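Local coordinates for protein ZYRO0G01672p (Zygosaccharomyces rouxii, PDB 4U8T) that probably binds mRNA as a reader of N6-methyladenosine, through the YTH domain that holds a methylated RNA here, at residues Glu37-Ser42 with Leu73-Asn78; His25-Val30 with Glu63-Gly68. All blocks are in the same frame, centred on the assembly; numbering follows the deposited sequence.

Overall arrangement
Contact 1 is buried and contact 2 lies at the surface. Their centres are about 20 Å apart, on opposite sides of the chain's centre. Both reach the same mixed sheet, in which strands 71-77 and 27-33 are parallel neighbours. Contact 1 packs helix 36-45 on strand 71-77. Contact 2 sets the start of strand 27-33 against the loop between helix 52-63 and strand 71-77. The two meet where Leu74 N probably hydrogen-bonds to Phe29 O, 2.9 Å away. Contact 1 joins apolar packing to polar contacts with the RNA. Contact 2 is side-chain packing against carbon atoms and a carbonyl oxygen, in part over exposed residues.

Contact 1: Glu37-Ser42 with Leu73-Asn78; sequences EHVKKS and LLFSVN. With nucleotides of chain G.
Val39 of helix 36-45 packs on Phe75 and Val77 of strand 71-77. The axes of the short segments come within 9.6 Å and run roughly antiparallel, at 148°. Val39 has CG1 anti to the backbone N (chi1 -178°), and its two methyls fork over the strand. Val39 CG1 meets Phe75 CD2 at 4.0 Å, and the two side chains pass alongside each other, heading opposite ways. Val39 CG2 reaches Val77 CG2 at 3.9 Å. Ser42 sits one turn on, with OG 4.3 Å from Phe75 CZ. This buried hydroxyl hydrogen-bonds to Ile47 O and Trp116 NE1. Trp116 also meets the Phe75 ring.

The polar contacts go to the RNA of chain G. His38 ND1 donates to N1 of the N6-methyladenosine 6MZ4, at 2.8 Å and a nearly straight 170°. N1 lies at the edge of the imidazole, in its plane. The His38 ring also meets Trp102. With an alanine in place of His38, N1 of the methylated base would probably lose its donor, and a gap would open beside Trp102. Just past the strand, Asn78 OD1 accepts a hydrogen bond from O2' of 6MZ4 at 2.7 Å. Asn78 ND2 lies 3.5 Å from C5' of C5 in the same RNA chain.

The helix and the residue that follows the strand thus hold one nucleotide at both base and ribose. This is the N6-methyladenosine site of a YTH domain, built beside the packed helix-sheet core of the fold.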
loop_
_atom_site.group_PDB
_atom_site.type_symbol
_atom_site.label_atom_id
_atom_site.label_comp_id
_atom_site.label_asym_id
_atom_site.label_seq_id
_atom_site.Cartn_x
_atom_site.Cartn_y
_atom_site.Cartn_z
ATOM N N GLU A 37 -4.192 9.044 -10.148
ATOM C CA GLU A 37 -4.927 10.098 -9.478
ATOM C C GLU A 37 -5.654 9.637 -8.206
ATOM O O GLU A 37 -5.762 10.389 -7.254
ATOM C CB GLU A 37 -5.895 10.761 -10.447
ATOM C CG GLU A 37 -5.753 12.285 -10.407
ATOM C CD GLU A 37 -4.356 12.818 -10.849
ATOM O OE1 GLU A 37 -3.722 12.244 -11.756
ATOM O OE2 GLU A 37 -3.867 13.815 -10.284
ATOM N N HIS A 38 -6.170 8.411 -8.199
ATOM C CA HIS A 38 -6.797 7.868 -7.001
ATOM C C HIS A 38 -5.784 7.748 -5.870
ATOM O O HIS A 38 -6.116 7.907 -4.706
ATOM C CB HIS A 38 -7.418 6.513 -7.263
ATOM C CG HIS A 38 -8.720 6.572 -7.978
ATOM N ND1 HIS A 38 -9.570 5.492 -8.052
ATOM C CD2 HIS A 38 -9.330 7.576 -8.641
ATOM C CE1 HIS A 38 -10.645 5.828 -8.736
ATOM N NE2 HIS A 38 -10.524 7.088 -9.105
ATOM N N VAL A 39 -4.544 7.467 -6.234
ATOM C CA VAL A 39 -3.487 7.345 -5.271
ATOM C C VAL A 39 -3.194 8.694 -4.700
ATOM O O VAL A 39 -3.006 8.814 -3.514
ATOM C CB VAL A 39 -2.220 6.760 -5.887
ATOM C CG1 VAL A 39 -1.149 6.599 -4.851
ATOM C CG2 VAL A 39 -2.535 5.448 -6.538
ATOM N N LYS A 40 -3.160 9.717 -5.537
ATOM C CA LYS A 40 -2.954 11.074 -5.058
ATOM C C LYS A 40 -4.079 11.549 -4.137
ATOM O O LYS A 40 -3.847 12.267 -3.165
ATOM C CB LYS A 40 -2.807 12.054 -6.205
ATOM C CG LYS A 40 -1.486 12.052 -6.889
ATOM C CD LYS A 40 -1.478 13.314 -7.669
ATOM C CE LYS A 40 -0.185 13.660 -8.325
ATOM N NZ LYS A 40 -0.307 15.036 -8.868
ATOM N N LYS A 41 -5.307 11.212 -4.495
ATOM C CA LYS A 41 -6.433 11.493 -3.644
ATOM C C LYS A 41 -6.306 10.773 -2.310
ATOM O O LYS A 41 -6.698 11.300 -1.278
ATOM C CB LYS A 41 -7.724 11.097 -4.358
ATOM C CG LYS A 41 -7.977 11.993 -5.512
ATOM C CD LYS A 41 -9.179 11.650 -6.272
ATOM C CE LYS A 41 -9.480 12.748 -7.247
ATOM N NZ LYS A 41 -10.414 12.272 -8.279
ATOM N N SER A 42 -5.732 9.581 -2.324
ATOM C CA SER A 42 -5.517 8.867 -1.087
ATOM C C SER A 42 -4.544 9.621 -0.217
ATOM O O SER A 42 -4.773 9.790 0.968
ATOM C CB SER A 42 -5.014 7.460 -1.362
ATOM O OG SER A 42 -4.835 6.751 -0.166
ATOM N N LEU A 73 0.643 -0.922 3.478
ATOM C CA LEU A 73 0.150 -0.979 2.124
ATOM C C LEU A 73 1.226 -0.456 1.192
ATOM O O LEU A 73 1.690 0.660 1.336
ATOM C CB LEU A 73 -1.137 -0.168 1.996
ATOM C CG LEU A 73 -2.272 -0.458 2.979
ATOM C CD1 LEU A 73 -3.356 0.570 2.824
ATOM C CD2 LEU A 73 -2.842 -1.849 2.736
ATOM N N LEU A 74 1.623 -1.274 0.237
ATOM C CA LEU A 74 2.633 -0.878 -0.712
ATOM C C LEU A 74 1.951 -0.580 -2.031
ATOM O O LEU A 74 1.443 -1.472 -2.666
ATOM C CB LEU A 74 3.695 -1.977 -0.840
ATOM C CG LEU A 74 4.195 -2.619 0.486
ATOM C CD1 LEU A 74 5.311 -3.604 0.243
ATOM C CD2 LEU A 74 4.649 -1.637 1.540
ATOM N N PHE A 75 1.881 0.691 -2.400
ATOM C CA PHE A 75 1.111 1.131 -3.553
ATOM C C PHE A 75 1.851 1.034 -4.897
ATOM O O PHE A 75 3.020 1.325 -5.015
ATOM C CB PHE A 75 0.654 2.560 -3.360
ATOM C CG PHE A 75 -0.548 2.716 -2.499
ATOM C CD1 PHE A 75 -0.461 2.599 -1.135
ATOM C CD2 PHE A 75 -1.765 3.040 -3.052
ATOM C CE1 PHE A 75 -1.557 2.774 -0.360
ATOM C CE2 PHE A 75 -2.865 3.196 -2.276
ATOM C CZ PHE A 75 -2.765 3.069 -0.929
ATOM N N SER A 76 1.118 0.656 -5.924
ATOM C CA SER A 76 1.657 0.525 -7.255
ATOM C C SER A 76 0.581 0.782 -8.281
ATOM O O SER A 76 -0.454 0.142 -8.254
ATOM C CB SER A 76 2.219 -0.871 -7.438
ATOM O OG SER A 76 2.434 -1.161 -8.787
ATOM N N VAL A 77 0.810 1.697 -9.208
ATOM C CA VAL A 77 -0.196 1.950 -10.232
ATOM C C VAL A 77 -0.088 0.906 -11.351
ATOM O O VAL A 77 0.999 0.511 -11.722
ATOM C CB VAL A 77 -0.081 3.381 -10.763
ATOM C CG1 VAL A 77 -1.040 3.617 -11.855
ATOM C CG2 VAL A 77 -0.365 4.346 -9.647
ATOM N N ASN A 78 -1.224 0.422 -11.847
ATOM C CA ASN A 78 -1.215 -0.568 -12.925
ATOM C C ASN A 78 -0.415 -0.140 -14.117
ATOM O O ASN A 78 -0.587 0.966 -14.598
ATOM C CB ASN A 78 -2.625 -0.897 -13.405
ATOM C CG ASN A 78 -3.413 -1.733 -12.420
ATOM O OD1 ASN A 78 -4.563 -2.027 -12.655
ATOM N ND2 ASN A 78 -2.811 -2.077 -11.308
ATOM C C2 6MZ G 4 -8.693 2.594 -8.478
ATOM C C4 6MZ G 4 -8.404 0.341 -7.943
ATOM C C5 6MZ G 4 -8.734 0.633 -6.561
ATOM O O1P 6MZ G 4 -12.553 -5.599 -10.943
ATOM O O2P 6MZ G 4 -10.692 -6.797 -12.173
ATOM N N9 6MZ G 4 -8.154 -0.963 -7.994
ATOM N N3 6MZ G 4 -8.395 1.355 -8.831
ATOM N N1 6MZ G 4 -9.018 2.923 -7.239
ATOM C C6 6MZ G 4 -9.057 2.029 -6.243
ATOM N N6 6MZ G 4 -9.385 2.393 -4.996
ATOM C C9 6MZ G 4 -9.821 3.739 -4.742
ATOM N N7 6MZ G 4 -8.662 -0.529 -5.898
ATOM C C8 6MZ G 4 -8.327 -1.480 -6.782
ATOM O "O5'" 6MZ G 4 -10.286 -4.865 -10.626
ATOM C "C5'" 6MZ G 4 -9.105 -4.971 -9.855
ATOM C "C4'" 6MZ G 4 -8.223 -3.783 -10.071
ATOM O "O4'" 6MZ G 4 -8.801 -2.653 -9.423
ATOM C "C1'" 6MZ G 4 -7.812 -1.700 -9.211
ATOM C "C2'" 6MZ G 4 -6.477 -2.419 -9.137
ATOM O "O2'" 6MZ G 4 -5.654 -1.887 -10.153
ATOM C "C3'" 6MZ G 4 -6.831 -3.868 -9.477
ATOM O "O3'" 6MZ G 4 -5.913 -4.417 -10.390
ATOM P P 6MZ G 4 -11.180 -6.127 -10.948
ATOM P P C G 5 -5.294 -5.854 -10.165
ATOM O OP1 C G 5 -5.698 -6.720 -11.275
ATOM O OP2 C G 5 -5.620 -6.223 -8.803
ATOM O "O5'" C G 5 -3.738 -5.618 -10.246
ATOM C "C5'" C G 5 -3.060 -5.533 -11.482
ATOM C "C4'" C G 5 -1.891 -6.464 -11.491
ATOM O "O4'" C G 5 -2.356 -7.810 -11.460
ATOM C "C3'" C G 5 -0.946 -6.420 -12.671
ATOM O "O3'" C G 5 0.018 -5.409 -12.464
ATOM C "C2'" C G 5 -0.328 -7.820 -12.687
ATOM O "O2'" C G 5 0.892 -7.844 -11.973
ATOM C "C1'" C G 5 -1.352 -8.657 -11.914
ATOM N N1 C G 5 -1.965 -9.774 -12.638
ATOM C C2 C G 5 -1.931 -10.958 -11.910
ATOM O O2 C G 5 -1.394 -10.951 -10.797
ATOM N N3 C G 5 -2.482 -12.073 -12.406
ATOM C C4 C G 5 -3.053 -12.014 -13.582
ATOM N N4 C G 5 -3.562 -13.151 -14.019
ATOM C C5 C G 5 -3.103 -10.812 -14.347
ATOM C C6 C G 5 -2.551 -9.697 -13.852
#

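Contact 2: His25-Val30 with Glu63-Gly68; sequences HSRFFV and ESLPQG
Leu65 and His25 have the most surface buried here, followed by Pro66. Leu65 is in the loop that follows helix 52-63. Its CG stands beside the backbone N, anti to the carbonyl carbon (chi1 -71°), and Leu65 CD2 comes up to His25 O at 3.7 Å. Leu65 CD2 also lies 4.4 Å from Arg27 CD, a loose touch on the aliphatic part of that side chain. The charged end of Arg27 is engaged elsewhere, in a salt bridge from NH2 to Glu148. Leu65 also touches Ile71 of strand 71-77.

His25 and Pro66, both exposed, meet beside Leu65. His25 CB touches Pro66 CG at 3.6 Å. Beyond these residues, strand 27-33 is held in the sheet by backbone bonds, such as those of Arg27 with Lys70 and Tyr72.

The contact therefore joins the entry to strand 27-33 with the loop before strand 71-77, at the surface of the domain. Its chemistry is carbon against carbon and carbon against a carbonyl oxygen. Such packing is weakly directional, so fit rather than bonding probably sets how the two pieces lie together.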
loop_
_atom_site.group_PDB
_atom_site.type_symbol
_atom_site.label_atom_id
_atom_site.label_comp_id
_atom_site.label_asym_id
_atom_site.label_seq_id
_atom_site.Cartn_x
_atom_site.Cartn_y
_atom_site.Cartn_z
ATOM N N HIS A 25 4.637 -8.635 14.345
ATOM C CA HIS A 25 3.383 -9.276 13.937
ATOM C C HIS A 25 2.568 -8.440 12.957
ATOM O O HIS A 25 1.371 -8.654 12.801
ATOM C CB HIS A 25 2.555 -9.637 15.172
ATOM C CG HIS A 25 3.366 -10.326 16.218
ATOM N ND1 HIS A 25 4.047 -11.496 15.968
ATOM C CD2 HIS A 25 3.687 -9.966 17.481
ATOM C CE1 HIS A 25 4.724 -11.846 17.046
ATOM N NE2 HIS A 25 4.527 -10.930 17.975
ATOM N N SER A 26 3.220 -7.484 12.304
ATOM C CA SER A 26 2.586 -6.675 11.284
ATOM C C SER A 26 2.406 -7.418 9.968
ATOM O O SER A 26 3.105 -8.369 9.675
ATOM C CB SER A 26 3.403 -5.421 11.038
ATOM O OG SER A 26 3.332 -4.541 12.123
ATOM N N ARG A 27 1.460 -6.982 9.159
ATOM C CA ARG A 27 1.291 -7.623 7.872
ATOM C C ARG A 27 1.354 -6.603 6.734
ATOM O O ARG A 27 1.186 -5.420 6.929
ATOM C CB ARG A 27 -0.000 -8.420 7.868
ATOM C CG ARG A 27 0.010 -9.498 8.922
ATOM C CD ARG A 27 -1.326 -10.085 9.141
ATOM N NE ARG A 27 -1.762 -10.822 7.986
ATOM C CZ ARG A 27 -2.954 -11.385 7.877
ATOM N NH1 ARG A 27 -3.823 -11.265 8.850
ATOM N NH2 ARG A 27 -3.284 -12.044 6.786
ATOM N N PHE A 28 1.649 -7.097 5.546
ATOM C CA PHE A 28 1.976 -6.273 4.407
ATOM C C PHE A 28 1.236 -6.730 3.175
ATOM O O PHE A 28 1.218 -7.897 2.853
ATOM C CB PHE A 28 3.466 -6.327 4.137
ATOM C CG PHE A 28 4.310 -6.057 5.330
ATOM C CD1 PHE A 28 4.529 -7.040 6.280
ATOM C CD2 PHE A 28 4.954 -4.840 5.471
ATOM C CE1 PHE A 28 5.316 -6.796 7.372
ATOM C CE2 PHE A 28 5.758 -4.592 6.556
ATOM C CZ PHE A 28 5.930 -5.563 7.510
ATOM N N PHE A 29 0.664 -5.775 2.459
ATOM C CA PHE A 29 -0.120 -6.051 1.271
ATOM C C PHE A 29 0.280 -5.140 0.145
ATOM O O PHE A 29 0.586 -3.999 0.352
ATOM C CB PHE A 29 -1.607 -5.878 1.553
ATOM C CG PHE A 29 -2.153 -6.885 2.474
ATOM C CD1 PHE A 29 -2.032 -6.735 3.836
ATOM C CD2 PHE A 29 -2.796 -7.988 1.993
ATOM C CE1 PHE A 29 -2.528 -7.678 4.689
ATOM C CE2 PHE A 29 -3.303 -8.913 2.844
ATOM C CZ PHE A 29 -3.166 -8.767 4.187
ATOM N N VAL A 30 0.291 -5.675 -1.056
ATOM C CA VAL A 30 0.392 -4.878 -2.239
ATOM C C VAL A 30 -0.953 -4.241 -2.474
ATOM O O VAL A 30 -1.960 -4.926 -2.384
ATOM C CB VAL A 30 0.773 -5.736 -3.410
ATOM C CG1 VAL A 30 0.681 -4.992 -4.671
ATOM C CG2 VAL A 30 2.126 -6.265 -3.200
ATOM N N GLU A 63 -8.631 -6.347 11.618
ATOM C CA GLU A 63 -9.247 -6.786 12.867
ATOM C C GLU A 63 -8.411 -7.796 13.636
ATOM O O GLU A 63 -8.412 -7.774 14.847
ATOM C CB GLU A 63 -10.631 -7.369 12.616
ATOM C CG GLU A 63 -11.379 -7.846 13.881
ATOM C CD GLU A 63 -11.544 -6.809 14.996
ATOM O OE1 GLU A 63 -11.447 -5.589 14.736
ATOM O OE2 GLU A 63 -11.807 -7.230 16.148
ATOM N N SER A 64 -7.686 -8.655 12.937
ATOM C CA SER A 64 -6.926 -9.741 13.546
ATOM C C SER A 64 -5.632 -9.361 14.232
ATOM O O SER A 64 -4.994 -10.210 14.828
ATOM C CB SER A 64 -6.570 -10.766 12.489
ATOM O OG SER A 64 -7.716 -11.393 11.990
ATOM N N LEU A 65 -5.206 -8.114 14.109
ATOM C CA LEU A 65 -3.889 -7.725 14.617
ATOM C C LEU A 65 -3.785 -7.672 16.137
ATOM O O LEU A 65 -4.642 -7.107 16.798
ATOM C CB LEU A 65 -3.485 -6.358 14.063
ATOM C CG LEU A 65 -3.097 -6.197 12.593
ATOM C CD1 LEU A 65 -2.760 -4.766 12.319
ATOM C CD2 LEU A 65 -1.958 -7.079 12.243
ATOM N N PRO A 66 -2.711 -8.242 16.695
ATOM C CA PRO A 66 -2.316 -8.002 18.083
ATOM C C PRO A 66 -2.104 -6.512 18.249
ATOM O O PRO A 66 -1.876 -5.873 17.235
ATOM C CB PRO A 66 -1.028 -8.788 18.230
ATOM C CG PRO A 66 -0.623 -9.123 16.874
ATOM C CD PRO A 66 -1.820 -9.199 16.037
ATOM N N GLN A 67 -2.119 -5.972 19.462
ATOM C CA GLN A 67 -2.318 -4.529 19.628
ATOM C C GLN A 67 -1.345 -3.585 18.936
ATOM O O GLN A 67 -1.766 -2.645 18.250
ATOM C CB GLN A 67 -2.327 -4.166 21.108
ATOM C CG GLN A 67 -3.698 -3.737 21.610
ATOM C CD GLN A 67 -4.280 -2.546 20.834
ATOM O OE1 GLN A 67 -3.546 -1.703 20.311
ATOM N NE2 GLN A 67 -5.608 -2.470 20.776
ATOM N N GLY A 68 -0.057 -3.815 19.103
ATOM C CA GLY A 68 0.896 -2.889 18.542
ATOM C C GLY A 68 1.027 -2.939 17.036
ATOM O O GLY A 68 1.592 -2.037 16.434
#